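Long-range contacts in synaptonemal complex protein 2 (Mus musculus, PDB 5IWZ), which serves as a major component of the axial and lateral elements of meiotic synaptonemal complexes and is needed for SYCP3 insertion and normal chromosome synapsis: residues Y294-P299 against K364-E369; S288-K293 against L374-E379; L354-L359 against G370-F375; V213-L218 against S315-F320. All blocks are in the same frame, centred on the assembly; numbering follows the deposited sequence.

Interaction 1: Y294-P299 against K364-E369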
loop_
_atom_site.group_PDB
_atom_site.type_symbol
_atom_site.label_atom_id
_atom_site.label_comp_id
_atom_site.label_asym_id
_atom_site.label_seq_id
_atom_site.Cartn_x
_atom_site.Cartn_y
_atom_site.Cartn_z
ATOM N N TYR A 294 9.171 15.722 22.422
ATOM C CA TYR A 294 9.496 16.526 21.247
ATOM C C TYR A 294 8.232 16.921 20.490
ATOM O O TYR A 294 7.429 16.060 20.119
ATOM C CB TYR A 294 10.431 15.767 20.308
ATOM C CG TYR A 294 11.615 15.103 20.972
ATOM C CD1 TYR A 294 11.670 13.721 21.097
ATOM C CD2 TYR A 294 12.688 15.848 21.451
ATOM C CE1 TYR A 294 12.748 13.099 21.689
ATOM C CE2 TYR A 294 13.776 15.232 22.049
ATOM C CZ TYR A 294 13.799 13.854 22.163
ATOM O OH TYR A 294 14.873 13.226 22.755
ATOM N N GLU A 295 8.078 18.213 20.219
ATOM C CA GLU A 295 6.928 18.661 19.445
ATOM C C GLU A 295 7.114 18.286 17.979
ATOM O O GLU A 295 8.175 18.522 17.397
ATOM C CB GLU A 295 6.709 20.171 19.597
ATOM C CG GLU A 295 5.508 20.708 18.795
ATOM C CD GLU A 295 5.017 22.091 19.262
ATOM O OE1 GLU A 295 5.819 22.854 19.846
ATOM O OE2 GLU A 295 3.825 22.414 19.041
ATOM N N LEU A 296 6.092 17.677 17.392
ATOM C CA LEU A 296 6.103 17.355 15.973
ATOM C C LEU A 296 5.725 18.593 15.171
ATOM O O LEU A 296 4.949 19.436 15.634
ATOM C CB LEU A 296 5.120 16.221 15.678
ATOM C CG LEU A 296 5.311 14.949 16.506
ATOM C CD1 LEU A 296 4.223 13.937 16.178
ATOM C CD2 LEU A 296 6.680 14.357 16.230
ATOM N N GLN A 297 6.276 18.715 13.963
ATOM C CA GLN A 297 6.030 19.927 13.190
ATOM C C GLN A 297 4.747 19.791 12.387
ATOM O O GLN A 297 4.472 18.753 11.773
ATOM C CB GLN A 297 7.206 20.301 12.272
ATOM C CG GLN A 297 7.766 19.248 11.319
ATOM C CD GLN A 297 6.790 18.707 10.353
ATOM O OE1 GLN A 297 6.372 19.326 9.438
ATOM N NE2 GLN A 297 6.396 17.545 10.583
ATOM N N ILE A 298 3.950 20.846 12.428
ATOM C CA ILE A 298 2.705 20.902 11.666
ATOM C C ILE A 298 3.040 21.190 10.202
ATOM O O ILE A 298 3.847 22.093 9.931
ATOM C CB ILE A 298 1.789 21.974 12.244
ATOM C CG1 ILE A 298 1.409 21.599 13.683
ATOM C CG2 ILE A 298 0.570 22.190 11.369
ATOM C CD1 ILE A 298 0.513 22.611 14.371
ATOM N N PRO A 299 2.468 20.457 9.249
ATOM C CA PRO A 299 2.556 20.892 7.849
ATOM C C PRO A 299 1.920 22.266 7.697
ATOM O O PRO A 299 0.798 22.500 8.152
ATOM C CB PRO A 299 1.765 19.819 7.089
ATOM C CG PRO A 299 1.650 18.661 8.036
ATOM C CD PRO A 299 1.625 19.265 9.405
ATOM N N LYS A 364 10.210 5.949 15.865
ATOM C CA LYS A 364 11.049 7.053 15.415
ATOM C C LYS A 364 10.280 7.859 14.385
ATOM O O LYS A 364 9.810 7.307 13.388
ATOM C CB LYS A 364 12.367 6.547 14.831
ATOM C CG LYS A 364 13.319 7.645 14.392
ATOM C CD LYS A 364 14.509 7.049 13.644
ATOM C CE LYS A 364 15.566 8.096 13.316
ATOM N NZ LYS A 364 16.692 7.530 12.505
ATOM N N ILE A 365 10.133 9.155 14.631
ATOM C CA ILE A 365 9.445 10.049 13.709
ATOM C C ILE A 365 10.299 11.298 13.569
ATOM O O ILE A 365 10.603 11.958 14.568
ATOM C CB ILE A 365 8.027 10.406 14.194
ATOM C CG1 ILE A 365 7.191 9.146 14.423
ATOM C CG2 ILE A 365 7.325 11.288 13.191
ATOM C CD1 ILE A 365 5.784 9.442 14.861
ATOM N N SER A 366 10.685 11.612 12.334
ATOM C CA SER A 366 11.556 12.745 12.003
ATOM C C SER A 366 12.781 12.797 12.919
ATOM O O SER A 366 13.066 13.797 13.581
ATOM C CB SER A 366 10.779 14.069 12.024
ATOM O OG SER A 366 9.899 14.174 13.131
ATOM N N LYS A 367 13.519 11.685 12.929
ATOM C CA LYS A 367 14.763 11.524 13.689
ATOM C C LYS A 367 14.592 11.784 15.184
ATOM O O LYS A 367 15.581 12.020 15.885
ATOM C CB LYS A 367 15.894 12.401 13.128
ATOM C CG LYS A 367 16.831 11.631 12.190
ATOM C CD LYS A 367 17.942 10.890 12.949
ATOM C CE LYS A 367 18.833 10.081 12.008
ATOM N NZ LYS A 367 19.262 10.882 10.835
ATOM N N LYS A 368 13.361 11.737 15.694
ATOM C CA LYS A 368 13.091 11.729 17.126
ATOM C C LYS A 368 12.448 10.399 17.496
ATOM O O LYS A 368 11.794 9.768 16.665
ATOM C CB LYS A 368 12.178 12.885 17.528
ATOM C CG LYS A 368 12.815 14.258 17.358
ATOM C CD LYS A 368 11.746 15.294 17.027
ATOM C CE LYS A 368 12.221 16.706 17.321
ATOM N NZ LYS A 368 11.095 17.626 17.616
ATOM N N GLU A 369 12.647 9.964 18.739
ATOM C CA GLU A 369 12.136 8.678 19.193
ATOM C C GLU A 369 11.349 8.827 20.487
ATOM O O GLU A 369 11.614 9.711 21.300
ATOM C CB GLU A 369 13.243 7.661 19.434
ATOM C CG GLU A 369 14.335 7.643 18.419
ATOM C CD GLU A 369 15.468 6.740 18.862
ATOM O OE1 GLU A 369 16.349 7.208 19.614
ATOM O OE2 GLU A 369 15.489 5.551 18.490
#
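K368 lays its aliphatic chain over one face of the Y294 ring, and these two residues bury more surface than any others in this contact. K368 CG sits 4.2 Å from the centroid of the Y294 ring, 25° off the ring normal, a CH-pi contact in which the chain passes over the CG–CD1 side of the ring. The torsions put it there: CG lies beside the backbone N (chi1 -67°), and a bend at chi2 carries CD and CE onward past Y294 CB. The ammonium group thus ends 3.3 Å from Y294 CB and reaches the next residue, where K368 NZ gives a weak hydrogen bond of 3.1 Å to E295 O. At its edge, in its plane, the same ring meets a carbonyl, with Y294 CE1 3.6 Å from E369 O. With an alanine in place of K368, the Y294 ring would probably lose the chain over its face and the E295 carbonyl its ammonium donor.

L296 makes the inner part of the contact: L296 CD2 lies 4.4 Å from I365 CG2 in loose apolar contact, and L291 and I322 add to the cover over I365. The turn from I365 to K368 is held by its own bonds, K368 N and S366 OG reaching I365 O from opposite faces of the carbonyl plane, the hydroxyl at 2.7 Å from S366 OG to I365 O. This is a beta hairpin closed by a two-residue type I' turn, placed against the short edge strand of the five-stranded sheet in the Spt16M-like, PH-related domain.

Interaction 2: S288-K293 against L374-E379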
loop_
_atom_site.group_PDB
_atom_site.type_symbol
_atom_site.label_atom_id
_atom_site.label_comp_id
_atom_site.label_asym_id
_atom_site.label_seq_id
_atom_site.Cartn_x
_atom_site.Cartn_y
_atom_site.Cartn_z
ATOM N N SER A 288 -1.643 20.693 18.901
ATOM C CA SER A 288 -0.227 20.343 18.888
ATOM C C SER A 288 -0.080 18.853 19.190
ATOM O O SER A 288 -0.911 18.258 19.887
ATOM C CB SER A 288 0.574 21.171 19.906
ATOM O OG SER A 288 0.068 20.983 21.210
ATOM N N ALA A 289 0.981 18.256 18.649
ATOM C CA ALA A 289 1.258 16.840 18.833
ATOM C C ALA A 289 2.699 16.673 19.276
ATOM O O ALA A 289 3.562 17.463 18.888
ATOM C CB ALA A 289 1.002 16.043 17.549
ATOM N N PHE A 290 2.937 15.651 20.116
ATOM C CA PHE A 290 4.238 15.346 20.709
ATOM C C PHE A 290 4.548 13.851 20.635
ATOM O O PHE A 290 3.677 13.012 20.885
ATOM C CB PHE A 290 4.304 15.779 22.186
ATOM C CG PHE A 290 4.286 17.267 22.370
ATOM C CD1 PHE A 290 5.457 17.957 22.631
ATOM C CD2 PHE A 290 3.102 17.986 22.234
ATOM C CE1 PHE A 290 5.446 19.340 22.777
ATOM C CE2 PHE A 290 3.086 19.373 22.380
ATOM C CZ PHE A 290 4.257 20.048 22.654
ATOM N N LEU A 291 5.798 13.527 20.302
ATOM C CA LEU A 291 6.363 12.188 20.489
ATOM C C LEU A 291 7.305 12.258 21.683
ATOM O O LEU A 291 8.378 12.856 21.586
ATOM C CB LEU A 291 7.103 11.723 19.238
ATOM C CG LEU A 291 7.873 10.416 19.404
ATOM C CD1 LEU A 291 6.883 9.319 19.765
ATOM C CD2 LEU A 291 8.591 10.061 18.109
ATOM N N GLY A 292 6.916 11.650 22.804
ATOM C CA GLY A 292 7.693 11.849 24.016
ATOM C C GLY A 292 7.658 13.326 24.383
ATOM O O GLY A 292 6.585 13.930 24.515
ATOM N N LYS A 293 8.832 13.941 24.517
ATOM C CA LYS A 293 8.916 15.358 24.849
ATOM C C LYS A 293 9.052 16.267 23.630
ATOM O O LYS A 293 9.053 17.489 23.793
ATOM C CB LYS A 293 10.093 15.614 25.800
ATOM N N LEU A 374 1.304 12.261 22.150
ATOM C CA LEU A 374 0.376 13.170 22.809
ATOM C C LEU A 374 -0.269 14.069 21.764
ATOM O O LEU A 374 0.426 14.660 20.932
ATOM C CB LEU A 374 1.093 14.035 23.857
ATOM C CG LEU A 374 1.446 13.455 25.228
ATOM C CD1 LEU A 374 2.404 12.237 25.160
ATOM C CD2 LEU A 374 2.043 14.562 26.083
ATOM N N PHE A 375 -1.593 14.152 21.794
ATOM C CA PHE A 375 -2.354 15.013 20.902
ATOM C C PHE A 375 -3.214 15.934 21.759
ATOM O O PHE A 375 -3.992 15.455 22.594
ATOM C CB PHE A 375 -3.233 14.191 19.953
ATOM C CG PHE A 375 -2.470 13.192 19.103
ATOM C CD1 PHE A 375 -2.017 13.543 17.831
ATOM C CD2 PHE A 375 -2.208 11.920 19.572
ATOM C CE1 PHE A 375 -1.323 12.636 17.045
ATOM C CE2 PHE A 375 -1.507 10.996 18.792
ATOM C CZ PHE A 375 -1.069 11.358 17.525
ATOM N N TYR A 376 -3.063 17.244 21.570
ATOM C CA TYR A 376 -3.890 18.234 22.260
ATOM C C TYR A 376 -4.995 18.721 21.331
ATOM O O TYR A 376 -4.729 19.131 20.196
ATOM C CB TYR A 376 -3.052 19.425 22.734
ATOM C CG TYR A 376 -2.104 19.114 23.872
ATOM C CD1 TYR A 376 -0.818 18.646 23.617
ATOM C CD2 TYR A 376 -2.488 19.289 25.197
ATOM C CE1 TYR A 376 0.058 18.354 24.644
ATOM C CE2 TYR A 376 -1.614 19.005 26.241
ATOM C CZ TYR A 376 -0.346 18.542 25.954
ATOM O OH TYR A 376 0.527 18.254 26.973
ATOM N N PHE A 377 -6.230 18.668 21.816
ATOM C CA PHE A 377 -7.410 19.052 21.062
ATOM C C PHE A 377 -8.205 20.109 21.820
ATOM O O PHE A 377 -8.118 20.217 23.043
ATOM C CB PHE A 377 -8.328 17.851 20.815
ATOM C CG PHE A 377 -7.719 16.774 19.957
ATOM C CD1 PHE A 377 -7.757 16.864 18.569
ATOM C CD2 PHE A 377 -7.148 15.659 20.540
ATOM C CE1 PHE A 377 -7.219 15.850 17.773
ATOM C CE2 PHE A 377 -6.601 14.643 19.752
ATOM C CZ PHE A 377 -6.627 14.748 18.371
ATOM N N ASP A 378 -8.991 20.882 21.072
ATOM C CA ASP A 378 -9.984 21.751 21.684
ATOM C C ASP A 378 -10.971 20.927 22.512
ATOM O O ASP A 378 -11.386 19.838 22.112
ATOM C CB ASP A 378 -10.729 22.533 20.612
ATOM C CG ASP A 378 -11.718 23.521 21.206
ATOM O OD1 ASP A 378 -11.280 24.617 21.614
ATOM O OD2 ASP A 378 -12.918 23.192 21.285
ATOM N N GLU A 379 -11.342 21.454 23.683
ATOM C CA GLU A 379 -12.171 20.714 24.630
ATOM C C GLU A 379 -13.571 20.419 24.097
ATOM O O GLU A 379 -14.206 19.464 24.561
ATOM C CB GLU A 379 -12.262 21.497 25.941
ATOM C CG GLU A 379 -12.398 22.986 25.717
ATOM C CD GLU A 379 -12.494 23.773 27.010
ATOM O OE1 GLU A 379 -12.518 25.023 26.938
ATOM O OE2 GLU A 379 -12.533 23.143 28.094
#
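F290 and L374 exchange two backbone hydrogen bonds, F290 N to L374 O and L374 N to F290 O, both 2.8 Å, which makes them a hydrogen-bonded pair of antiparallel strands. A third bond runs from Y376 N to S288 O at 2.9 Å and is nearly straight, with 173° at the hydrogen. Between these bonds A289 faces F375 as a non-hydrogen-bonded pair, and A289 CA comes within 3.1 Å of L374 O, a CH...O contact that gives this carbonyl a second, weaker donor.

The side chains then part to the two faces of the sheet. On the face of S288, F290, L374 and Y376, the CB atoms of F290 and L374 lie side by side. One row further on, F290 CD2 touches Y376 CE1 at 3.9 Å, the ring planes turned 80° to each other. S288 OG packs on Y376 CD1 at 3.5 Å, and E295 of the next strand adjoins S288 and F290. On the other face, A289 CB meets F375 CD1 at 3.9 Å. That ring also makes an edge-to-face pair with F320, and A289 is covered further by L296 and F307.

Main-chain polarity is thus spent within the sheet, while the packing is largely apolar, with small A289 beside the large F375 on the buried face and an aromatic pair on the partly exposed one.

Interaction 3: L354-L359 against G370-F375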
loop_
_atom_site.group_PDB
_atom_site.type_symbol
_atom_site.label_atom_id
_atom_site.label_comp_id
_atom_site.label_asym_id
_atom_site.label_seq_id
_atom_site.Cartn_x
_atom_site.Cartn_y
_atom_site.Cartn_z
ATOM N N LEU A 354 -6.351 16.238 26.138
ATOM C CA LEU A 354 -5.099 15.552 25.854
ATOM C C LEU A 354 -5.374 14.072 25.638
ATOM O O LEU A 354 -5.874 13.389 26.540
ATOM C CB LEU A 354 -4.106 15.733 27.001
ATOM C CG LEU A 354 -2.752 15.058 26.805
ATOM C CD1 LEU A 354 -2.158 15.480 25.484
ATOM C CD2 LEU A 354 -1.789 15.379 27.971
ATOM N N LEU A 355 -5.082 13.590 24.437
ATOM C CA LEU A 355 -5.079 12.162 24.136
ATOM C C LEU A 355 -3.633 11.694 24.230
ATOM O O LEU A 355 -2.789 12.117 23.429
ATOM C CB LEU A 355 -5.655 11.894 22.743
ATOM C CG LEU A 355 -5.465 10.465 22.204
ATOM C CD1 LEU A 355 -6.245 9.451 23.042
ATOM C CD2 LEU A 355 -5.918 10.417 20.735
ATOM N N THR A 356 -3.348 10.835 25.209
ATOM C CA THR A 356 -2.026 10.249 25.406
ATOM C C THR A 356 -2.069 8.779 25.017
ATOM O O THR A 356 -2.811 8.008 25.631
ATOM C CB THR A 356 -1.585 10.381 26.862
ATOM O OG1 THR A 356 -1.604 11.759 27.225
ATOM C CG2 THR A 356 -0.149 9.841 27.044
ATOM N N LEU A 357 -1.290 8.403 23.993
ATOM C CA LEU A 357 -1.176 7.017 23.527
ATOM C C LEU A 357 0.142 6.443 24.008
ATOM O O LEU A 357 1.204 6.943 23.629
ATOM C CB LEU A 357 -1.216 6.907 22.002
ATOM C CG LEU A 357 -2.390 7.370 21.139
ATOM C CD1 LEU A 357 -2.029 7.181 19.646
ATOM C CD2 LEU A 357 -3.648 6.604 21.507
ATOM N N THR A 358 0.080 5.404 24.831
ATOM C CA THR A 358 1.270 4.653 25.208
ATOM C C THR A 358 1.450 3.537 24.186
ATOM O O THR A 358 0.567 2.688 24.042
ATOM C CB THR A 358 1.132 4.086 26.622
ATOM O OG1 THR A 358 0.977 5.159 27.548
ATOM C CG2 THR A 358 2.364 3.271 27.021
ATOM N N LEU A 359 2.566 3.552 23.466
ATOM C CA LEU A 359 2.834 2.537 22.454
ATOM C C LEU A 359 3.586 1.345 23.042
ATOM O O LEU A 359 4.327 1.471 24.016
ATOM C CB LEU A 359 3.643 3.128 21.307
ATOM C CG LEU A 359 3.073 4.408 20.681
ATOM C CD1 LEU A 359 4.006 4.853 19.575
ATOM C CD2 LEU A 359 1.662 4.194 20.152
ATOM N N GLY A 370 10.386 7.934 20.667
ATOM C CA GLY A 370 9.598 7.928 21.878
ATOM C C GLY A 370 8.657 6.744 21.880
ATOM O O GLY A 370 8.505 6.029 20.885
ATOM N N LYS A 371 7.982 6.593 23.012
ATOM C CA LYS A 371 7.064 5.504 23.284
ATOM C C LYS A 371 5.659 6.013 23.537
ATOM O O LYS A 371 4.752 5.216 23.782
ATOM C CB LYS A 371 7.550 4.712 24.516
ATOM C CG LYS A 371 7.197 3.232 24.510
ATOM C CD LYS A 371 7.622 2.568 25.825
ATOM C CE LYS A 371 7.399 1.045 25.815
ATOM N NZ LYS A 371 5.970 0.642 26.095
ATOM N N GLU A 372 5.463 7.321 23.541
ATOM C CA GLU A 372 4.149 7.878 23.798
ATOM C C GLU A 372 3.909 9.024 22.830
ATOM O O GLU A 372 4.814 9.811 22.549
ATOM C CB GLU A 372 4.028 8.358 25.253
ATOM C CG GLU A 372 5.207 9.193 25.713
ATOM C CD GLU A 372 5.130 9.543 27.186
ATOM O OE1 GLU A 372 6.162 9.415 27.891
ATOM O OE2 GLU A 372 4.026 9.931 27.635
ATOM N N LEU A 373 2.696 9.084 22.306
ATOM C CA LEU A 373 2.245 10.148 21.426
ATOM C C LEU A 373 1.165 10.938 22.146
ATOM O O LEU A 373 0.223 10.347 22.686
ATOM C CB LEU A 373 1.698 9.577 20.115
ATOM C CG LEU A 373 2.741 9.128 19.096
ATOM C CD1 LEU A 373 2.081 8.185 18.095
ATOM C CD2 LEU A 373 3.323 10.346 18.384
ATOM N N LEU A 374 1.304 12.261 22.150
ATOM C CA LEU A 374 0.376 13.170 22.809
ATOM C C LEU A 374 -0.269 14.069 21.764
ATOM O O LEU A 374 0.426 14.660 20.932
ATOM C CB LEU A 374 1.093 14.035 23.857
ATOM C CG LEU A 374 1.446 13.455 25.228
ATOM C CD1 LEU A 374 2.404 12.237 25.160
ATOM C CD2 LEU A 374 2.043 14.562 26.083
ATOM N N PHE A 375 -1.593 14.152 21.794
ATOM C CA PHE A 375 -2.354 15.013 20.902
ATOM C C PHE A 375 -3.214 15.934 21.759
ATOM O O PHE A 375 -3.992 15.455 22.594
ATOM C CB PHE A 375 -3.233 14.191 19.953
ATOM C CG PHE A 375 -2.470 13.192 19.103
ATOM C CD1 PHE A 375 -2.017 13.543 17.831
ATOM C CD2 PHE A 375 -2.208 11.920 19.572
ATOM C CE1 PHE A 375 -1.323 12.636 17.045
ATOM C CE2 PHE A 375 -1.507 10.996 18.792
ATOM C CZ PHE A 375 -1.069 11.358 17.525
#
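L357 and L373 sit opposite each other in a ladder of antiparallel bonds, L357 N reaching L373 O at 2.8 Å; L355 and F375 form a second such pair. The side chains of these four residues share one buried face. L357, with CG beside its backbone N and CD1 continuing the extended chain (chi2 176°), drops into the interior, where the edge of the F375 ring comes over to it, F375 CE2 3.9 Å from L357 CD1. L355 runs alongside the phenylalanine, its CD2 beside F375 CD2. Towards the corner of the chain, L359 CD1 crosses to L373 CD1 at 4.1 Å, and V336 of the other sheet covers L357, L359 and L373.

On the opposite face, T356 CG2 meets L374 CD1 at 4.0 Å, the side chains lying parallel. The CG of L354 stands opposite its own backbone N (chi1 -180°), which brings L354 CD1 to 3.4 Å from F375 O.

At the end of the ladder L359 N bonds to K371 O, and the lysine repays it: K371 runs extended from CB to CE, then turns at chi4 (-80°) to give K371 NZ to L359 O at 2.8 Å, in the carbonyl plane. A methionine in its place would probably deprive the L359 carbonyl of its ammonium donor and leave the tip of the new side chain free to turn. The chemistry is thus divided: L355, L357, L359, L373 and F375 fill the interior, T356, T358, E372 and L374 line the partly exposed face, and a lysine tail reinforces the last rung where the strand bends.

Interaction 4: V213-L218 against S315-F320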
loop_
_atom_site.group_PDB
_atom_site.type_symbol
_atom_site.label_atom_id
_atom_site.label_comp_id
_atom_site.label_asym_id
_atom_site.label_seq_id
_atom_site.Cartn_x
_atom_site.Cartn_y
_atom_site.Cartn_z
ATOM N N VAL A 213 -14.755 3.102 3.032
ATOM C CA VAL A 213 -13.532 2.339 3.225
ATOM C C VAL A 213 -12.964 2.553 4.631
ATOM O O VAL A 213 -12.275 1.671 5.168
ATOM C CB VAL A 213 -12.527 2.700 2.120
ATOM C CG1 VAL A 213 -12.161 4.186 2.195
ATOM C CG2 VAL A 213 -11.299 1.829 2.215
ATOM N N GLY A 214 -13.239 3.703 5.255
ATOM C CA GLY A 214 -12.844 3.898 6.638
ATOM C C GLY A 214 -11.357 3.995 6.879
ATOM O O GLY A 214 -10.874 3.553 7.932
ATOM N N ASP A 215 -10.618 4.564 5.928
ATOM C CA ASP A 215 -9.180 4.781 6.050
ATOM C C ASP A 215 -8.828 5.987 5.192
ATOM O O ASP A 215 -9.053 5.960 3.978
ATOM C CB ASP A 215 -8.376 3.557 5.591
ATOM C CG ASP A 215 -6.878 3.750 5.792
ATOM O OD1 ASP A 215 -6.419 3.546 6.943
ATOM O OD2 ASP A 215 -6.172 4.142 4.825
ATOM N N TYR A 216 -8.287 7.042 5.810
ATOM C CA TYR A 216 -8.035 8.274 5.067
ATOM C C TYR A 216 -7.011 8.060 3.950
ATOM O O TYR A 216 -7.164 8.602 2.844
ATOM C CB TYR A 216 -7.576 9.382 6.019
ATOM C CG TYR A 216 -7.429 10.683 5.290
ATOM C CD1 TYR A 216 -6.212 11.076 4.778
ATOM C CD2 TYR A 216 -8.539 11.472 5.023
ATOM C CE1 TYR A 216 -6.094 12.251 4.085
ATOM C CE2 TYR A 216 -8.430 12.619 4.310
ATOM C CZ TYR A 216 -7.205 12.996 3.836
ATOM O OH TYR A 216 -7.062 14.142 3.132
ATOM N N GLU A 217 -5.959 7.281 4.214
ATOM C CA GLU A 217 -4.941 7.051 3.185
ATOM C C GLU A 217 -5.530 6.357 1.956
ATOM O O GLU A 217 -5.203 6.700 0.815
ATOM C CB GLU A 217 -3.785 6.217 3.751
ATOM C CG GLU A 217 -2.788 5.755 2.660
ATOM C CD GLU A 217 -1.541 5.042 3.214
ATOM O OE1 GLU A 217 -1.194 5.227 4.398
ATOM O OE2 GLU A 217 -0.884 4.307 2.446
ATOM N N LEU A 218 -6.401 5.379 2.169
ATOM C CA LEU A 218 -7.050 4.734 1.039
ATOM C C LEU A 218 -8.009 5.690 0.336
ATOM O O LEU A 218 -8.120 5.658 -0.895
ATOM C CB LEU A 218 -7.766 3.468 1.504
ATOM C CG LEU A 218 -6.863 2.279 1.825
ATOM C CD1 LEU A 218 -7.707 1.196 2.447
ATOM C CD2 LEU A 218 -6.138 1.722 0.545
ATOM N N SER A 315 -9.863 0.805 9.344
ATOM C CA SER A 315 -8.548 0.220 9.528
ATOM C C SER A 315 -8.083 0.237 10.973
ATOM O O SER A 315 -7.011 -0.306 11.267
ATOM C CB SER A 315 -7.541 0.960 8.655
ATOM O OG SER A 315 -7.605 2.344 8.937
ATOM N N HIS A 316 -8.842 0.859 11.871
ATOM C CA HIS A 316 -8.502 0.927 13.295
ATOM C C HIS A 316 -7.112 1.515 13.488
ATOM O O HIS A 316 -6.258 0.963 14.184
ATOM C CB HIS A 316 -8.639 -0.446 13.959
ATOM C CG HIS A 316 -10.060 -0.902 14.055
ATOM N ND1 HIS A 316 -10.832 -0.690 15.174
ATOM C CD2 HIS A 316 -10.873 -1.491 13.143
ATOM C CE1 HIS A 316 -12.048 -1.164 14.963
ATOM N NE2 HIS A 316 -12.100 -1.651 13.736
ATOM N N THR A 317 -6.880 2.650 12.830
ATOM C CA THR A 317 -5.632 3.382 12.954
ATOM C C THR A 317 -5.937 4.844 13.238
ATOM O O THR A 317 -7.039 5.342 12.987
ATOM C CB THR A 317 -4.769 3.308 11.671
ATOM O OG1 THR A 317 -5.446 3.997 10.607
ATOM C CG2 THR A 317 -4.514 1.857 11.257
ATOM N N LEU A 318 -4.933 5.544 13.730
ATOM C CA LEU A 318 -4.946 6.997 13.740
ATOM C C LEU A 318 -3.794 7.445 12.852
ATOM O O LEU A 318 -2.688 6.907 12.954
ATOM C CB LEU A 318 -4.870 7.535 15.189
ATOM C CG LEU A 318 -4.008 8.612 15.867
ATOM C CD1 LEU A 318 -3.355 9.636 14.988
ATOM C CD2 LEU A 318 -4.852 9.339 16.913
ATOM N N SER A 319 -4.061 8.379 11.943
ATOM C CA SER A 319 -3.018 8.784 11.015
ATOM C C SER A 319 -3.034 10.288 10.825
ATOM O O SER A 319 -4.042 10.975 11.049
ATOM C CB SER A 319 -3.132 8.069 9.643
ATOM O OG SER A 319 -4.288 8.491 8.944
ATOM N N PHE A 320 -1.888 10.798 10.399
ATOM C CA PHE A 320 -1.773 12.231 10.217
ATOM C C PHE A 320 -0.504 12.479 9.431
ATOM O O PHE A 320 0.371 11.609 9.346
ATOM C CB PHE A 320 -1.748 12.976 11.571
ATOM C CG PHE A 320 -0.678 12.496 12.511
ATOM C CD1 PHE A 320 0.495 13.208 12.662
ATOM C CD2 PHE A 320 -0.836 11.331 13.238
ATOM C CE1 PHE A 320 1.483 12.763 13.524
ATOM C CE2 PHE A 320 0.153 10.887 14.086
ATOM C CZ PHE A 320 1.310 11.605 14.230
HETATM O O HOH W 1 -4.106 3.709 7.913
HETATM O O HOH W 2 -4.772 6.746 6.897
#
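D215 turns its carboxylate onto S315, whose hydroxyl donates to it: S315 OG to D215 OD1 is 2.6 Å, a short bond that uses the anti lone pair of OD1. Extended away from its backbone N (chi1 -177°), the aspartate divides its oxygens between two tasks. While OD1 reaches the strand side, D215 OD2 accepts from L218 N at 2.9 Å, again on its anti lone pair, and from Q173 NE2 of helix 169-185. The positive end of the helix and these donors would probably stabilise the carboxylate in its charged form.

A water extends the grip, donating to D215 OD1 and bonding T317 OG1 at 3.0 Å; the threonine hydroxyl also bonds N312 ND2. A second water accepts from E217 N at 3.0 Å and joins S319 OG, which N312 ND2 also bonds. N312 OD1 takes the amide of Y216, so one asparagine side chain serves both the helix start and the strand.

The backbones are joined by a longer hydrogen bond, S315 N to G214 O at 3.3 Å, the donor above the carbonyl plane. G214, with positive phi, is the first residue past the preceding helix.

The arrangement is an aspartate N-cap on helix 216-229 meeting a strand that starts at a G1 beta bulge, where H316 and T317 both face N312. It joins the helical part to the four-stranded sheet of the Spt16M-like domain.

How the interactions relate
Interactions 2 and 3 use the two edges of strand 372-378, sharing L374 and F375: ladders of main-chain bonds with apolar side chains, partly buried, in the five-stranded sheet. Interaction 1 sits at the surface edge of that sheet, where one weak hydrogen bond crosses and a lysine chain over a tyrosine ring carries the contact; the bond from L296 N to A289 O links it to interaction 2. Interaction 4 differs in kind: it is buried, polar and water-bridged, and it ties a helix start to the other sheet. The sheets meet through F375, whose ring packs on F320 and L318 of the strand used in interaction 4, while L296 of interaction 1 touches F320 too.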